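PDB 2QY1: pectate lyase II from Xanthomonas campestris pv. campestris, which probably cleaves pectate, the polygalacturonate of plant cell walls, as a secreted lyase of polysaccharide lyase family 1. Local coordinates for residues 220-234 / 244-258. The protein carries 2 engineered substitutions. Numbering follows the deposited sequence.
Sequences NNYFNNVTTSGINVR and NYFENIKNPVTSRDS. With PO4 (phosphate ion), chain C.
The rings of Phe-223 and Phe-246 form an offset stack, centroids 4.6 Å apart and planes 24° from parallel. CE2 of Phe-246 sits over one face of Phe-223, toward the rim, while Tyr-245 O lies in plane at its edge; CD1 of Ile-231 meets the edge of Phe-246. Both side chains leave the same face of the sheet, and nearly equal first torsions, CG anti to the carbonyl carbon (chi1 -60° and -63°), turn the rings the same way so that they overlap. On the outer side, Tyr-222 and Tyr-245 pack obliquely, and Glu-247 OE2, in the plane of the Tyr-222 ring, accepts a 2.6 Å hydrogen bond from Tyr-222 OH through its anti lone pair; Lys-315 adds a salt bridge to that oxygen. The Arg-234 guanidinium has Arg-256 O and Asp-257 CB over one face. In its plane, NE donates an almost straight hydrogen bond to Ser-258 OG (2.8 Å), itself hydrogen-bonded to Asp-184; NH1 and NH2 hydrogen-bond to O1 and O4 of a phosphate probably from the crystallisation liquor. Backbone hydrogen bonds join parallel strands before and after the corners at Asn-225 and Asn-248. Like residues aligned on successive coils, Phe over Phe, Tyr beside Tyr and Asn-221 alongside Asn-244, are characteristic of the right-handed parallel beta-helix of pectate lyases.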
loop_
_atom_site.group_PDB
_atom_site.type_symbol
_atom_site.label_atom_id
_atom_site.label_comp_id
_atom_site.label_asym_id
_atom_site.label_seq_id
_atom_site.Cartn_x
_atom_site.Cartn_y
_atom_site.Cartn_z
ATOM N N ASN A 220 3.207 -2.581 13.859
ATOM C CA ASN A 220 3.756 -3.925 13.610
ATOM C C ASN A 220 4.310 -4.146 12.199
ATOM O O ASN A 220 4.321 -5.277 11.701
ATOM C CB ASN A 220 2.730 -5.019 13.947
ATOM C CG ASN A 220 2.496 -5.179 15.437
ATOM O OD1 ASN A 220 3.277 -4.707 16.272
ATOM N ND2 ASN A 220 1.411 -5.860 15.781
ATOM N N ASN A 221 4.763 -3.067 11.563
ATOM C CA ASN A 221 5.432 -3.157 10.266
ATOM C C ASN A 221 6.943 -3.276 10.438
ATOM O O ASN A 221 7.514 -2.740 11.390
ATOM C CB ASN A 221 5.105 -1.947 9.389
ATOM C CG ASN A 221 3.618 -1.755 9.185
ATOM O OD1 ASN A 221 2.982 -2.493 8.435
ATOM N ND2 ASN A 221 3.056 -0.751 9.846
ATOM N N TYR A 222 7.580 -3.987 9.512
ATOM C CA TYR A 222 9.029 -4.160 9.529
ATOM C C TYR A 222 9.655 -3.386 8.373
ATOM O O TYR A 222 9.291 -3.585 7.210
ATOM C CB TYR A 222 9.394 -5.653 9.477
ATOM C CG TYR A 222 10.862 -5.954 9.233
ATOM C CD1 TYR A 222 11.850 -5.475 10.098
ATOM C CD2 TYR A 222 11.261 -6.737 8.148
ATOM C CE1 TYR A 222 13.195 -5.749 9.874
ATOM C CE2 TYR A 222 12.608 -7.024 7.919
ATOM C CZ TYR A 222 13.566 -6.529 8.788
ATOM O OH TYR A 222 14.899 -6.805 8.569
ATOM N N PHE A 223 10.580 -2.490 8.717
ATOM C CA PHE A 223 11.295 -1.662 7.751
ATOM C C PHE A 223 12.757 -2.085 7.738
ATOM O O PHE A 223 13.387 -2.202 8.794
ATOM C CB PHE A 223 11.221 -0.176 8.133
ATOM C CG PHE A 223 9.825 0.385 8.204
ATOM C CD1 PHE A 223 9.378 1.288 7.241
ATOM C CD2 PHE A 223 8.968 0.045 9.251
ATOM C CE1 PHE A 223 8.091 1.828 7.305
ATOM C CE2 PHE A 223 7.679 0.579 9.324
ATOM C CZ PHE A 223 7.240 1.469 8.349
ATOM N N ASN A 224 13.298 -2.310 6.546
ATOM C CA ASN A 224 14.714 -2.630 6.391
ATOM C C ASN A 224 15.219 -2.163 5.038
ATOM O O ASN A 224 14.612 -2.458 4.011
ATOM C CB ASN A 224 14.961 -4.133 6.562
ATOM C CG ASN A 224 16.440 -4.491 6.569
ATOM O OD1 ASN A 224 16.857 -5.461 5.933
ATOM N ND2 ASN A 224 17.239 -3.712 7.292
ATOM N N ASN A 225 16.337 -1.440 5.051
ATOM C CA ASN A 225 16.930 -0.873 3.839
ATOM C C ASN A 225 15.964 0.053 3.092
ATOM O O ASN A 225 15.611 -0.173 1.931
ATOM C CB ASN A 225 17.524 -1.973 2.946
ATOM C CG ASN A 225 18.728 -2.650 3.584
ATOM O OD1 ASN A 225 18.785 -3.877 3.696
ATOM N ND2 ASN A 225 19.689 -1.850 4.023
ATOM N N VAL A 226 15.531 1.089 3.804
ATOM C CA VAL A 226 14.698 2.153 3.258
ATOM C C VAL A 226 15.610 3.368 3.147
ATOM O O VAL A 226 16.053 3.919 4.158
ATOM C CB VAL A 226 13.478 2.443 4.165
ATOM C CG1 VAL A 226 12.552 3.459 3.522
ATOM C CG2 VAL A 226 12.723 1.150 4.488
ATOM N N THR A 227 15.901 3.773 1.913
ATOM C CA THR A 227 17.096 4.579 1.642
ATOM C C THR A 227 16.911 6.098 1.529
ATOM O O THR A 227 17.890 6.844 1.641
ATOM C CB THR A 227 17.859 4.049 0.404
ATOM O OG1 THR A 227 16.965 3.966 -0.713
ATOM C CG2 THR A 227 18.448 2.667 0.685
ATOM N N THR A 228 15.678 6.557 1.323
ATOM C CA THR A 228 15.417 7.996 1.196
ATOM C C THR A 228 14.630 8.532 2.390
ATOM O O THR A 228 15.067 9.472 3.052
ATOM C CB THR A 228 14.711 8.346 -0.148
ATOM O OG1 THR A 228 15.600 8.080 -1.239
ATOM C CG2 THR A 228 14.297 9.814 -0.196
ATOM N N SER A 229 13.468 7.935 2.648
ATOM C CA SER A 229 12.624 8.299 3.785
ATOM C C SER A 229 11.562 7.230 4.009
ATOM O O SER A 229 11.161 6.537 3.068
ATOM C CB SER A 229 11.964 9.664 3.570
ATOM O OG SER A 229 11.200 9.678 2.378
ATOM N N GLY A 230 11.109 7.102 5.251
ATOM C CA GLY A 230 10.120 6.086 5.609
ATOM C C GLY A 230 8.705 6.630 5.653
ATOM O O GLY A 230 8.127 6.976 4.618
ATOM N N ILE A 231 8.147 6.692 6.859
ATOM C CA ILE A 231 6.820 7.260 7.076
ATOM C C ILE A 231 6.917 8.776 6.937
ATOM O O ILE A 231 7.619 9.435 7.708
ATOM C CB ILE A 231 6.258 6.890 8.474
ATOM C CG1 ILE A 231 6.160 5.368 8.634
ATOM C CG2 ILE A 231 4.898 7.550 8.706
ATOM C CD1 ILE A 231 6.167 4.892 10.080
ATOM N N ASN A 232 6.217 9.315 5.944
ATOM C CA ASN A 232 6.226 10.749 5.677
ATOM C C ASN A 232 4.821 11.328 5.835
ATOM O O ASN A 232 3.980 11.185 4.946
ATOM C CB ASN A 232 6.783 11.022 4.273
ATOM C CG ASN A 232 7.200 12.469 4.068
ATOM O OD1 ASN A 232 7.130 13.293 4.982
ATOM N ND2 ASN A 232 7.643 12.784 2.857
ATOM N N VAL A 233 4.576 11.965 6.979
ATOM C CA VAL A 233 3.250 12.484 7.313
ATOM C C VAL A 233 3.176 13.974 6.993
ATOM O O VAL A 233 4.001 14.753 7.458
ATOM C CB VAL A 233 2.894 12.240 8.800
ATOM C CG1 VAL A 233 1.417 12.491 9.037
ATOM C CG2 VAL A 233 3.246 10.817 9.213
ATOM N N ARG A 234 2.174 14.361 6.208
ATOM C CA ARG A 234 2.113 15.701 5.623
ATOM C C ARG A 234 0.695 16.265 5.611
ATOM O O ARG A 234 -0.274 15.534 5.823
ATOM C CB ARG A 234 2.666 15.663 4.191
ATOM C CG ARG A 234 4.166 15.396 4.099
ATOM C CD ARG A 234 4.528 14.614 2.846
ATOM N NE ARG A 234 4.501 15.448 1.646
ATOM C CZ ARG A 234 5.158 15.177 0.520
ATOM N NH1 ARG A 234 5.918 14.092 0.423
ATOM N NH2 ARG A 234 5.066 16.006 -0.513
ATOM N N ASN A 244 6.371 -0.762 15.647
ATOM C CA ASN A 244 7.038 -1.142 14.409
ATOM C C ASN A 244 8.475 -1.572 14.705
ATOM O O ASN A 244 8.979 -1.371 15.813
ATOM C CB ASN A 244 7.016 0.013 13.396
ATOM C CG ASN A 244 5.609 0.505 13.089
ATOM O OD1 ASN A 244 5.149 1.498 13.652
ATOM N ND2 ASN A 244 4.920 -0.191 12.199
ATOM N N TYR A 245 9.123 -2.174 13.713
ATOM C CA TYR A 245 10.522 -2.578 13.813
ATOM C C TYR A 245 11.294 -1.847 12.718
ATOM O O TYR A 245 11.114 -2.134 11.533
ATOM C CB TYR A 245 10.636 -4.098 13.636
ATOM C CG TYR A 245 11.958 -4.720 14.049
ATOM C CD1 TYR A 245 12.038 -5.534 15.179
ATOM C CD2 TYR A 245 13.119 -4.523 13.296
ATOM C CE1 TYR A 245 13.239 -6.125 15.557
ATOM C CE2 TYR A 245 14.326 -5.107 13.669
ATOM C CZ TYR A 245 14.378 -5.906 14.799
ATOM O OH TYR A 245 15.565 -6.485 15.175
ATOM N N PHE A 246 12.132 -0.892 13.122
ATOM C CA PHE A 246 12.924 -0.090 12.187
ATOM C C PHE A 246 14.400 -0.486 12.236
ATOM O O PHE A 246 14.983 -0.584 13.318
ATOM C CB PHE A 246 12.824 1.403 12.525
ATOM C CG PHE A 246 11.439 1.980 12.413
ATOM C CD1 PHE A 246 10.644 2.130 13.544
ATOM C CD2 PHE A 246 10.941 2.409 11.182
ATOM C CE1 PHE A 246 9.369 2.679 13.454
ATOM C CE2 PHE A 246 9.666 2.959 11.081
ATOM C CZ PHE A 246 8.877 3.092 12.220
ATOM N N GLU A 247 14.997 -0.706 11.066
ATOM C CA GLU A 247 16.456 -0.852 10.949
ATOM C C GLU A 247 16.924 -0.512 9.537
ATOM O O GLU A 247 16.154 -0.637 8.581
ATOM C CB GLU A 247 16.932 -2.253 11.364
ATOM C CG GLU A 247 16.386 -3.405 10.523
ATOM C CD GLU A 247 16.942 -4.753 10.942
ATOM O OE1 GLU A 247 17.855 -4.791 11.794
ATOM O OE2 GLU A 247 16.469 -5.781 10.418
ATOM N N ASN A 248 18.182 -0.085 9.419
ATOM C CA ASN A 248 18.765 0.319 8.135
ATOM C C ASN A 248 17.809 1.217 7.341
ATOM O O ASN A 248 17.414 0.898 6.219
ATOM C CB ASN A 248 19.190 -0.911 7.320
ATOM C CG ASN A 248 20.137 -1.825 8.089
ATOM O OD1 ASN A 248 19.866 -3.013 8.258
ATOM N ND2 ASN A 248 21.244 -1.268 8.562
ATOM N N ILE A 249 17.427 2.334 7.952
ATOM C CA ILE A 249 16.416 3.222 7.382
ATOM C C ILE A 249 16.820 4.684 7.558
ATOM O O ILE A 249 17.256 5.094 8.639
ATOM C CB ILE A 249 14.986 2.934 7.968
ATOM C CG1 ILE A 249 13.949 3.934 7.437
ATOM C CG2 ILE A 249 15.003 2.909 9.500
ATOM C CD1 ILE A 249 12.498 3.459 7.536
ATOM N N LYS A 250 16.701 5.451 6.477
ATOM C CA LYS A 250 16.940 6.889 6.513
ATOM C C LYS A 250 15.606 7.603 6.680
ATOM O O LYS A 250 14.617 7.227 6.050
ATOM C CB LYS A 250 17.648 7.353 5.237
ATOM C CG LYS A 250 18.092 8.807 5.268
ATOM C CD LYS A 250 18.926 9.165 4.053
ATOM C CE LYS A 250 19.419 10.596 4.140
ATOM N NZ LYS A 250 20.490 10.864 3.141
ATOM N N ASN A 251 15.589 8.628 7.533
ATOM C CA ASN A 251 14.370 9.378 7.868
ATOM C C ASN A 251 13.144 8.475 8.092
ATOM O O ASN A 251 12.157 8.580 7.354
ATOM C CB ASN A 251 14.069 10.432 6.791
ATOM C CG ASN A 251 15.269 11.301 6.472
ATOM O OD1 ASN A 251 15.737 11.336 5.332
ATOM N ND2 ASN A 251 15.771 12.010 7.475
ATOM N N PRO A 252 13.210 7.576 9.101
ATOM C CA PRO A 252 12.129 6.609 9.318
ATOM C C PRO A 252 10.775 7.250 9.611
ATOM O O PRO A 252 9.743 6.751 9.154
ATOM C CB PRO A 252 12.615 5.788 10.520
ATOM C CG PRO A 252 13.648 6.631 11.180
ATOM C CD PRO A 252 14.300 7.402 10.079
ATOM N N VAL A 253 10.786 8.340 10.373
ATOM C CA VAL A 253 9.577 9.102 10.659
ATOM C C VAL A 253 9.883 10.571 10.401
ATOM O O VAL A 253 10.733 11.167 11.071
ATOM C CB VAL A 253 9.079 8.886 12.112
ATOM C CG1 VAL A 253 7.871 9.760 12.403
ATOM C CG2 VAL A 253 8.736 7.419 12.354
ATOM N N THR A 254 9.201 11.145 9.417
ATOM C CA THR A 254 9.486 12.511 8.987
ATOM C C THR A 254 8.241 13.214 8.451
ATOM O O THR A 254 7.212 12.581 8.210
ATOM C CB THR A 254 10.623 12.547 7.920
ATOM O OG1 THR A 254 10.946 13.905 7.593
ATOM C CG2 THR A 254 10.221 11.795 6.643
ATOM N N SER A 255 8.345 14.531 8.303
ATOM C CA SER A 255 7.378 15.321 7.555
ATOM C C SER A 255 8.147 16.284 6.661
ATOM O O SER A 255 8.854 17.156 7.160
ATOM C CB SER A 255 6.461 16.099 8.491
ATOM O OG SER A 255 5.534 16.859 7.738
ATOM N N ARG A 256 8.015 16.123 5.346
ATOM C CA ARG A 256 8.789 16.928 4.397
ATOM C C ARG A 256 8.117 17.096 3.033
ATOM O O ARG A 256 7.363 16.229 2.593
ATOM C CB ARG A 256 10.197 16.338 4.216
ATOM C CG ARG A 256 10.226 14.878 3.749
ATOM C CD ARG A 256 11.650 14.360 3.635
ATOM N NE ARG A 256 12.354 14.427 4.915
ATOM C CZ ARG A 256 13.676 14.373 5.057
ATOM N NH1 ARG A 256 14.463 14.251 3.995
ATOM N NH2 ARG A 256 14.212 14.445 6.268
ATOM N N ASP A 257 8.401 18.232 2.393
ATOM C CA ASP A 257 8.051 18.513 0.986
ATOM C C ASP A 257 6.598 18.914 0.695
ATOM O O ASP A 257 6.216 19.078 -0.469
ATOM C CB ASP A 257 8.512 17.378 0.058
ATOM C CG ASP A 257 10.023 17.240 0.016
ATOM O OD1 ASP A 257 10.712 18.263 -0.180
ATOM O OD2 ASP A 257 10.525 16.109 0.178
ATOM N N SER A 258 5.805 19.085 1.751
ATOM C CA SER A 258 4.473 19.677 1.630
ATOM C C SER A 258 4.457 21.106 2.168
ATOM O O SER A 258 5.349 21.505 2.922
ATOM C CB SER A 258 3.424 18.828 2.352
ATOM O OG SER A 258 2.968 17.773 1.524
HETATM P P PO4 C . 7.808 14.584 -2.777
HETATM O O1 PO4 C . 7.853 13.703 -1.552
HETATM O O2 PO4 C . 7.871 13.731 -4.024
HETATM O O3 PO4 C . 9.001 15.517 -2.759
HETATM O O4 PO4 C . 6.529 15.392 -2.784
#